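Local coordinates for conserved protein (Mycobacterium tuberculosis, PDB 1RFE) that is of unknown function but binds coenzyme F420 and is probably an oxidoreductase of the FMN-binding split-barrel, pyridoxamine 5'-phosphate oxidase-like type, at residues 61-74 / 84-96. Residues are numbered along the deposited sequence; the frame is centred on the assembly and turned at random.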
ATOM      1  N   ALA A  61      -4.448   4.274 -13.663  1.00 29.97           N
ATOM      2  CA  ALA A  61      -4.261   5.710 -13.864  1.00 30.62           C
ATOM      3  C   ALA A  61      -5.478   6.348 -14.553  1.00 29.59           C
ATOM      4  O   ALA A  61      -5.879   7.435 -14.194  1.00 30.66           O
ATOM      5  CB  ALA A  61      -3.028   5.973 -14.658  1.00 30.66           C
ATOM      6  N   VAL A  62      -6.048   5.643 -15.513  1.00 29.33           N
ATOM      7  CA  VAL A  62      -7.282   6.056 -16.190  1.00 29.33           C
ATOM      8  C   VAL A  62      -8.484   6.065 -15.240  1.00 27.45           C
ATOM      9  O   VAL A  62      -9.192   7.061 -15.156  1.00 26.89           O
ATOM     10  CB  VAL A  62      -7.552   5.191 -17.476  1.00 29.72           C
ATOM     11  CG1 VAL A  62      -9.043   5.273 -17.926  1.00 31.94           C
ATOM     12  CG2 VAL A  62      -6.634   5.633 -18.599  1.00 29.55           C
ATOM     13  N   ASN A  63      -8.626   5.030 -14.417  1.00 27.06           N
ATOM     14  CA  ASN A  63      -9.679   5.038 -13.397  1.00 26.25           C
ATOM     15  C   ASN A  63      -9.505   6.224 -12.478  1.00 26.62           C
ATOM     16  O   ASN A  63     -10.462   6.930 -12.088  1.00 25.14           O
ATOM     17  CB  ASN A  63      -9.682   3.770 -12.537  1.00 25.37           C
ATOM     18  CG  ASN A  63     -10.075   2.517 -13.279  1.00 23.67           C
ATOM     19  OD1 ASN A  63      -9.842   1.403 -12.744  1.00 26.81           O
ATOM     20  ND2 ASN A  63     -10.623   2.637 -14.520  1.00 16.07           N
ATOM     21  N   LEU A  64      -8.259   6.488 -12.133  1.00 27.02           N
ATOM     22  CA  LEU A  64      -8.031   7.446 -11.085  1.00 28.05           C
ATOM     23  C   LEU A  64      -8.209   8.929 -11.479  1.00 28.18           C
ATOM     24  O   LEU A  64      -8.460   9.754 -10.636  1.00 27.32           O
ATOM     25  CB  LEU A  64      -6.659   7.254 -10.479  1.00 27.52           C
ATOM     26  CG  LEU A  64      -6.567   6.082  -9.510  1.00 29.86           C
ATOM     27  CD1 LEU A  64      -5.098   5.895  -9.091  1.00 30.77           C
ATOM     28  CD2 LEU A  64      -7.443   6.234  -8.324  1.00 27.80           C
ATOM     29  N   ARG A  65      -8.034   9.241 -12.737  1.00 29.72           N
ATOM     30  CA  ARG A  65      -8.198  10.608 -13.219  1.00 31.56           C
ATOM     31  C   ARG A  65      -9.680  10.885 -13.322  1.00 31.80           C
ATOM     32  O   ARG A  65     -10.119  12.017 -13.069  1.00 32.69           O
ATOM     33  CB  ARG A  65      -7.533  10.789 -14.598  1.00 32.63           C
ATOM     34  CG  ARG A  65      -5.987  10.958 -14.546  1.00 34.98           C
ATOM     35  CD  ARG A  65      -5.312  11.191 -15.908  1.00 38.36           C
ATOM     36  NE  ARG A  65      -3.907  10.761 -15.898  1.00 39.60           N
ATOM     37  CZ  ARG A  65      -3.383   9.663 -16.505  1.00 39.90           C
ATOM     38  NH1 ARG A  65      -4.112   8.816 -17.226  1.00 35.14           N
ATOM     39  NH2 ARG A  65      -2.068   9.426 -16.369  1.00 39.62           N
ATOM     40  N   ARG A  66     -10.433   9.845 -13.687  1.00 31.58           N
ATOM     41  CA  ARG A  66     -11.897   9.895 -13.804  1.00 30.93           C
ATOM     42  C   ARG A  66     -12.547   9.949 -12.423  1.00 29.72           C
ATOM     43  O   ARG A  66     -13.507  10.657 -12.231  1.00 30.45           O
ATOM     44  CB  ARG A  66     -12.409   8.678 -14.608  1.00 31.23           C
ATOM     45  CG  ARG A  66     -13.920   8.723 -14.917  1.00 32.48           C
ATOM     46  CD  ARG A  66     -14.505   7.566 -15.726  1.00 33.15           C
ATOM     47  N   ASP A  67     -11.978   9.221 -11.455  1.00 28.35           N
ATOM     48  CA  ASP A  67     -12.506   9.167 -10.109  1.00 26.77           C
ATOM     49  C   ASP A  67     -11.359   8.898  -9.096  1.00 25.87           C
ATOM     50  O   ASP A  67     -10.888   7.771  -8.996  1.00 26.87           O
ATOM     51  CB  ASP A  67     -13.582   8.097 -10.037  1.00 26.01           C
ATOM     52  CG  ASP A  67     -14.347   8.105  -8.730  1.00 27.79           C
ATOM     53  OD1 ASP A  67     -13.833   8.546  -7.643  1.00 24.44           O
ATOM     54  OD2 ASP A  67     -15.503   7.611  -8.694  1.00 31.66           O
ATOM     55  N   PRO A  68     -10.962   9.894  -8.302  1.00 25.47           N
ATOM     56  CA  PRO A  68      -9.749   9.779  -7.479  1.00 24.48           C
ATOM     57  C   PRO A  68      -9.877   8.840  -6.291  1.00 23.05           C
ATOM     58  O   PRO A  68      -8.905   8.672  -5.601  1.00 22.45           O
ATOM     59  CB  PRO A  68      -9.555  11.208  -6.926  1.00 25.40           C
ATOM     60  CG  PRO A  68     -10.534  12.047  -7.659  1.00 26.14           C
ATOM     61  CD  PRO A  68     -11.645  11.169  -8.056  1.00 23.95           C
ATOM     62  N   ARG A  69     -11.062   8.306  -6.027  1.00 22.74           N
ATOM     63  CA  ARG A  69     -11.320   7.504  -4.841  1.00 22.33           C
ATOM     64  C   ARG A  69     -10.586   6.152  -4.948  1.00 21.59           C
ATOM     65  O   ARG A  69     -10.604   5.495  -5.986  1.00 20.89           O
ATOM     66  CB  ARG A  69     -12.831   7.327  -4.637  1.00 23.31           C
ATOM     67  CG  ARG A  69     -13.540   8.628  -4.103  1.00 22.73           C
ATOM     68  CD  ARG A  69     -15.006   8.479  -3.917  1.00 22.72           C
ATOM     69  NE  ARG A  69     -15.631   7.997  -5.163  1.00 23.73           N
ATOM     70  CZ  ARG A  69     -16.823   7.423  -5.247  1.00 23.93           C
ATOM     71  NH1 ARG A  69     -17.566   7.239  -4.179  1.00 24.86           N
ATOM     72  NH2 ARG A  69     -17.273   7.021  -6.420  1.00 27.64           N
ATOM     73  N   VAL A  70      -9.872   5.819  -3.882  1.00 22.10           N
ATOM     74  CA  VAL A  70      -9.084   4.602  -3.781  1.00 21.89           C
ATOM     75  C   VAL A  70      -9.265   3.938  -2.443  1.00 21.23           C
ATOM     76  O   VAL A  70      -9.593   4.603  -1.425  1.00 20.62           O
ATOM     77  CB  VAL A  70      -7.546   4.823  -3.880  1.00 22.90           C
ATOM     78  CG1 VAL A  70      -7.134   4.821  -5.225  1.00 25.39           C
ATOM     79  CG2 VAL A  70      -7.053   6.085  -3.126  1.00 22.63           C
ATOM     80  N   SER A  71      -9.046   2.624  -2.435  1.00 20.35           N
ATOM     81  CA  SER A  71      -8.851   1.883  -1.193  1.00 20.77           C
ATOM     82  C   SER A  71      -7.580   1.078  -1.281  1.00 20.00           C
ATOM     83  O   SER A  71      -7.183   0.618  -2.383  1.00 20.00           O
ATOM     84  CB  SER A  71     -10.012   0.927  -0.933  1.00 20.86           C
ATOM     85  OG  SER A  71     -11.211   1.657  -0.885  1.00 25.11           O
ATOM     86  N   PHE A  72      -6.924   0.892  -0.140  1.00 18.73           N
ATOM     87  CA  PHE A  72      -5.667   0.122  -0.143  1.00 18.73           C
ATOM     88  C   PHE A  72      -5.615  -0.673   1.130  1.00 18.28           C
ATOM     89  O   PHE A  72      -5.838  -0.121   2.201  1.00 18.77           O
ATOM     90  CB  PHE A  72      -4.475   1.070  -0.296  1.00 18.80           C
ATOM     91  CG  PHE A  72      -3.173   0.394  -0.629  1.00 18.48           C
ATOM     92  CD1 PHE A  72      -2.885   0.019  -1.916  1.00 20.74           C
ATOM     93  CD2 PHE A  72      -2.228   0.153   0.361  1.00 20.62           C
ATOM     94  CE1 PHE A  72      -1.673  -0.598  -2.201  1.00 19.82           C
ATOM     95  CE2 PHE A  72      -1.028  -0.437   0.078  1.00 22.66           C
ATOM     96  CZ  PHE A  72      -0.748  -0.815  -1.214  1.00 24.27           C
ATOM     97  N   LEU A  73      -5.299  -1.970   1.016  1.00 18.15           N
ATOM     98  CA  LEU A  73      -5.332  -2.892   2.143  1.00 19.11           C
ATOM     99  C   LEU A  73      -4.009  -3.666   2.285  1.00 19.31           C
ATOM    100  O   LEU A  73      -3.515  -4.249   1.332  1.00 18.27           O
ATOM    101  CB  LEU A  73      -6.504  -3.887   1.995  1.00 18.90           C
ATOM    102  CG  LEU A  73      -6.780  -4.867   3.183  1.00 24.35           C
ATOM    103  CD1 LEU A  73      -8.236  -5.309   3.297  1.00 28.38           C
ATOM    104  CD2 LEU A  73      -5.958  -6.159   3.076  1.00 25.66           C
ATOM    105  N   LEU A  74      -3.475  -3.657   3.498  1.00 19.80           N
ATOM    106  CA  LEU A  74      -2.326  -4.442   3.897  1.00 21.03           C
ATOM    107  C   LEU A  74      -2.744  -5.413   4.984  1.00 23.04           C
ATOM    108  O   LEU A  74      -3.424  -5.030   5.919  1.00 24.79           O
ATOM    109  CB  LEU A  74      -1.236  -3.526   4.469  1.00 21.50           C
ATOM    110  CG  LEU A  74      -0.516  -2.577   3.517  1.00 20.61           C
ATOM    111  CD1 LEU A  74       0.251  -1.509   4.253  1.00 22.81           C
ATOM    112  CD2 LEU A  74       0.406  -3.401   2.593  1.00 22.41           C
ATOM    113  N   ARG A  84      -3.275  -9.425  11.405  1.00 26.57           N
ATOM    114  CA  ARG A  84      -3.114  -8.007  11.540  1.00 26.18           C
ATOM    115  C   ARG A  84      -3.137  -7.306  10.182  1.00 26.11           C
ATOM    116  O   ARG A  84      -2.851  -7.910   9.121  1.00 25.44           O
ATOM    117  CB  ARG A  84      -1.885  -7.643  12.309  1.00 27.15           C
ATOM    118  CG  ARG A  84      -0.624  -8.351  12.018  1.00 31.02           C
ATOM    119  CD  ARG A  84       0.608  -7.463  12.404  1.00 35.48           C
ATOM    120  NE  ARG A  84       1.818  -7.890  11.736  1.00 40.50           N
ATOM    121  CZ  ARG A  84       3.048  -7.686  12.165  1.00 45.72           C
ATOM    122  NH1 ARG A  84       3.299  -7.066  13.329  1.00 47.44           N
ATOM    123  NH2 ARG A  84       4.054  -8.130  11.413  1.00 47.62           N
ATOM    124  N   GLY A  85      -3.526  -6.041  10.229  1.00 23.54           N
ATOM    125  CA  GLY A  85      -3.701  -5.307   9.024  1.00 23.67           C
ATOM    126  C   GLY A  85      -4.149  -3.876   9.201  1.00 22.82           C
ATOM    127  O   GLY A  85      -4.439  -3.414  10.300  1.00 20.89           O
ATOM    128  N   VAL A  86      -4.200  -3.190   8.065  1.00 21.01           N
ATOM    129  CA  VAL A  86      -4.632  -1.827   8.021  1.00 20.55           C
ATOM    130  C   VAL A  86      -5.287  -1.586   6.648  1.00 20.67           C
ATOM    131  O   VAL A  86      -4.795  -2.029   5.611  1.00 20.85           O
ATOM    132  CB  VAL A  86      -3.502  -0.846   8.326  1.00 20.39           C
ATOM    133  CG1 VAL A  86      -2.385  -0.950   7.282  1.00 20.77           C
ATOM    134  CG2 VAL A  86      -4.007   0.518   8.405  1.00 19.23           C
ATOM    135  N   SER A  87      -6.410  -0.899   6.686  1.00 19.48           N
ATOM    136  CA  SER A  87      -7.253  -0.694   5.521  1.00 21.76           C
ATOM    137  C   SER A  87      -7.493   0.814   5.410  1.00 21.97           C
ATOM    138  O   SER A  87      -7.971   1.443   6.378  1.00 22.81           O
ATOM    139  CB  SER A  87      -8.585  -1.427   5.739  1.00 21.48           C
ATOM    140  OG  SER A  87      -9.388  -1.358   4.579  1.00 29.48           O
ATOM    141  N   PHE A  88      -7.145   1.377   4.257  1.00 21.20           N
ATOM    142  CA  PHE A  88      -7.206   2.812   3.978  1.00 21.70           C
ATOM    143  C   PHE A  88      -8.262   3.052   2.912  1.00 22.04           C
ATOM    144  O   PHE A  88      -8.349   2.311   1.923  1.00 20.66           O
ATOM    145  CB  PHE A  88      -5.874   3.319   3.387  1.00 22.12           C
ATOM    146  CG  PHE A  88      -4.676   3.119   4.300  1.00 24.13           C
ATOM    147  CD1 PHE A  88      -4.584   3.805   5.479  1.00 26.33           C
ATOM    148  CD2 PHE A  88      -3.675   2.217   3.983  1.00 27.70           C
ATOM    149  CE1 PHE A  88      -3.486   3.648   6.295  1.00 27.33           C
ATOM    150  CE2 PHE A  88      -2.562   2.047   4.815  1.00 26.36           C
ATOM    151  CZ  PHE A  88      -2.463   2.755   5.932  1.00 27.74           C
ATOM    152  N   GLU A  89      -9.079   4.077   3.121  1.00 20.63           N
ATOM    153  CA  GLU A  89      -9.942   4.566   2.087  1.00 21.46           C
ATOM    154  C   GLU A  89      -9.576   6.041   1.958  1.00 21.26           C
ATOM    155  O   GLU A  89      -9.289   6.694   2.940  1.00 19.95           O
ATOM    156  CB  GLU A  89     -11.424   4.344   2.440  1.00 22.05           C
ATOM    157  CG  GLU A  89     -11.771   2.866   2.517  1.00 22.89           C
ATOM    158  CD  GLU A  89     -13.189   2.561   2.911  1.00 29.90           C
ATOM    159  OE1 GLU A  89     -13.950   3.540   3.129  1.00 32.93           O
ATOM    160  OE2 GLU A  89     -13.556   1.319   2.951  1.00 33.10           O
ATOM    161  N   GLY A  90      -9.543   6.533   0.739  1.00 20.50           N
ATOM    162  CA  GLY A  90      -9.188   7.932   0.514  1.00 21.44           C
ATOM    163  C   GLY A  90      -9.245   8.360  -0.907  1.00 21.12           C
ATOM    164  O   GLY A  90     -10.136   7.940  -1.674  1.00 19.86           O
ATOM    165  N   VAL A  91      -8.265   9.203  -1.242  1.00 22.92           N
ATOM    166  CA  VAL A  91      -8.111   9.754  -2.573  1.00 23.48           C
ATOM    167  C   VAL A  91      -6.642   9.614  -2.978  1.00 23.61           C
ATOM    168  O   VAL A  91      -5.736   9.631  -2.139  1.00 23.14           O
ATOM    169  CB  VAL A  91      -8.572  11.235  -2.649  1.00 23.88           C
ATOM    170  CG1 VAL A  91     -10.030  11.374  -2.272  1.00 26.58           C
ATOM    171  CG2 VAL A  91      -7.719  12.128  -1.759  1.00 24.04           C
ATOM    172  N   ALA A  92      -6.434   9.394  -4.262  1.00 22.98           N
ATOM    173  CA  ALA A  92      -5.121   9.387  -4.865  1.00 23.70           C
ATOM    174  C   ALA A  92      -4.908  10.693  -5.636  1.00 24.64           C
ATOM    175  O   ALA A  92      -5.839  11.168  -6.246  1.00 23.85           O
ATOM    176  CB  ALA A  92      -5.040   8.292  -5.845  1.00 24.00           C
ATOM    177  N   GLU A  93      -3.684  11.249  -5.581  1.00 24.46           N
ATOM    178  CA  GLU A  93      -3.204  12.215  -6.566  1.00 24.85           C
ATOM    179  C   GLU A  93      -2.196  11.565  -7.533  1.00 24.84           C
ATOM    180  O   GLU A  93      -1.289  10.860  -7.131  1.00 24.61           O
ATOM    181  CB  GLU A  93      -2.517  13.363  -5.867  1.00 26.76           C
ATOM    182  CG  GLU A  93      -2.020  14.473  -6.790  1.00 27.30           C
ATOM    183  CD  GLU A  93      -1.080  15.447  -6.069  1.00 30.54           C
ATOM    184  OE1 GLU A  93      -0.836  15.238  -4.852  1.00 30.77           O
ATOM    185  OE2 GLU A  93      -0.574  16.399  -6.734  1.00 32.41           O
ATOM    186  N   ILE A  94      -2.381  11.855  -8.816  1.00 24.14           N
ATOM    187  CA  ILE A  94      -1.469  11.527  -9.881  1.00 24.13           C
ATOM    188  C   ILE A  94      -0.466  12.663 -10.069  1.00 23.80           C
ATOM    189  O   ILE A  94      -0.819  13.817 -10.234  1.00 22.06           O
ATOM    190  CB  ILE A  94      -2.273  11.191 -11.149  1.00 24.56           C
ATOM    191  CG1 ILE A  94      -3.211  10.030 -10.827  1.00 26.04           C
ATOM    192  CG2 ILE A  94      -1.385  10.878 -12.331  1.00 25.44           C
ATOM    193  CD1 ILE A  94      -3.895   9.416 -12.008  1.00 30.37           C
ATOM    194  N   VAL A  95       0.807  12.302  -9.984  1.00 23.21           N
ATOM    195  CA  VAL A  95       1.901  13.242  -9.931  1.00 23.51           C
ATOM    196  C   VAL A  95       2.840  12.827 -11.018  1.00 25.72           C
ATOM    197  O   VAL A  95       3.229  11.659 -11.038  1.00 25.39           O
ATOM    198  CB  VAL A  95       2.601  13.091  -8.546  1.00 24.17           C
ATOM    199  CG1 VAL A  95       3.961  13.823  -8.467  1.00 23.73           C
ATOM    200  CG2 VAL A  95       1.684  13.537  -7.469  1.00 24.10           C
ATOM    201  N   GLU A  96       3.217  13.737 -11.926  1.00 27.08           N
ATOM    202  CA  GLU A  96       4.309  13.462 -12.882  1.00 28.73           C
ATOM    203  C   GLU A  96       5.533  14.385 -12.696  1.00 28.94           C
ATOM    204  O   GLU A  96       6.476  14.380 -13.495  1.00 27.51           O
ATOM    205  CB  GLU A  96       3.823  13.510 -14.350  1.00 30.79           C
ATOM    206  CG  GLU A  96       2.816  14.602 -14.671  1.00 33.56           C
ATOM    207  CD  GLU A  96       2.335  14.600 -16.145  1.00 38.70           C
ATOM    208  OE1 GLU A  96       1.305  13.943 -16.445  1.00 41.64           O
ATOM    209  OE2 GLU A  96       2.963  15.276 -16.990  1.00 38.27           O
TER
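Ala61, Leu64 and Arg65, on one side of helix 59-66, receive the end of Ile94 from strand 84-95. Ile94 has CG1 anti to its carbonyl carbon (chi1 -58°) and an extended chi2, which carries CD1 to Ala61 O, Leu64 CB and Arg65 CG, the last at 3.6 Å. Leu64 also sets both methyls on Ala92 CB, CD2 at 4.0 Å. The Arg65 and Ile94 side chains cross at about a right angle; Ile94 CD1 also lies over one face of the Arg65 guanidinium, whose NH2 is hydrogen-bonded to Ala56 O. Where the helix ends, Asp67 forms an Asx turn, OD1 accepting from Arg69 N. The Arg69 guanidinium comes back side-on in a salt bridge, NE to OD1 and NH2 to OD2 (2.9 Å), both oxygens using their syn lone pairs, so OD1 holds two donors. Pairing with the strand starts at Pro68, whose O takes Ala92 N at 2.9 Å. From here strands 69-76 and 84-95 run as an antiparallel beta hairpin, part of the curled sheet of the split-barrel fold common to FMN- and F420-binding relatives. Val70, Phe72 and Leu74 form hydrogen-bonded pairs with Gly90, Phe88 and Val86. The bond from Val70 N to Gly90 O (3.1 Å) arrives 50° above the carbonyl plane; Gly90 N returns a bond to Val70 O. Val70 CG2, held between its own backbone N and carbonyl carbon, lies against the Val91-Ala92 backbone, 3.6 Å from Ala92 N. On the other face, Ser71 OG touches Glu89 CG at 3.7 Å. Phe72 offers its ring edge to Phe88 CD2, and its carbonyl O lies obliquely to the Phe88 ring; both phenylalanines also touch Ile50. Leu74 and Val86 lie side by side, CB to CG1 4.0 Å, and both touch Phe18 of helix 12-21.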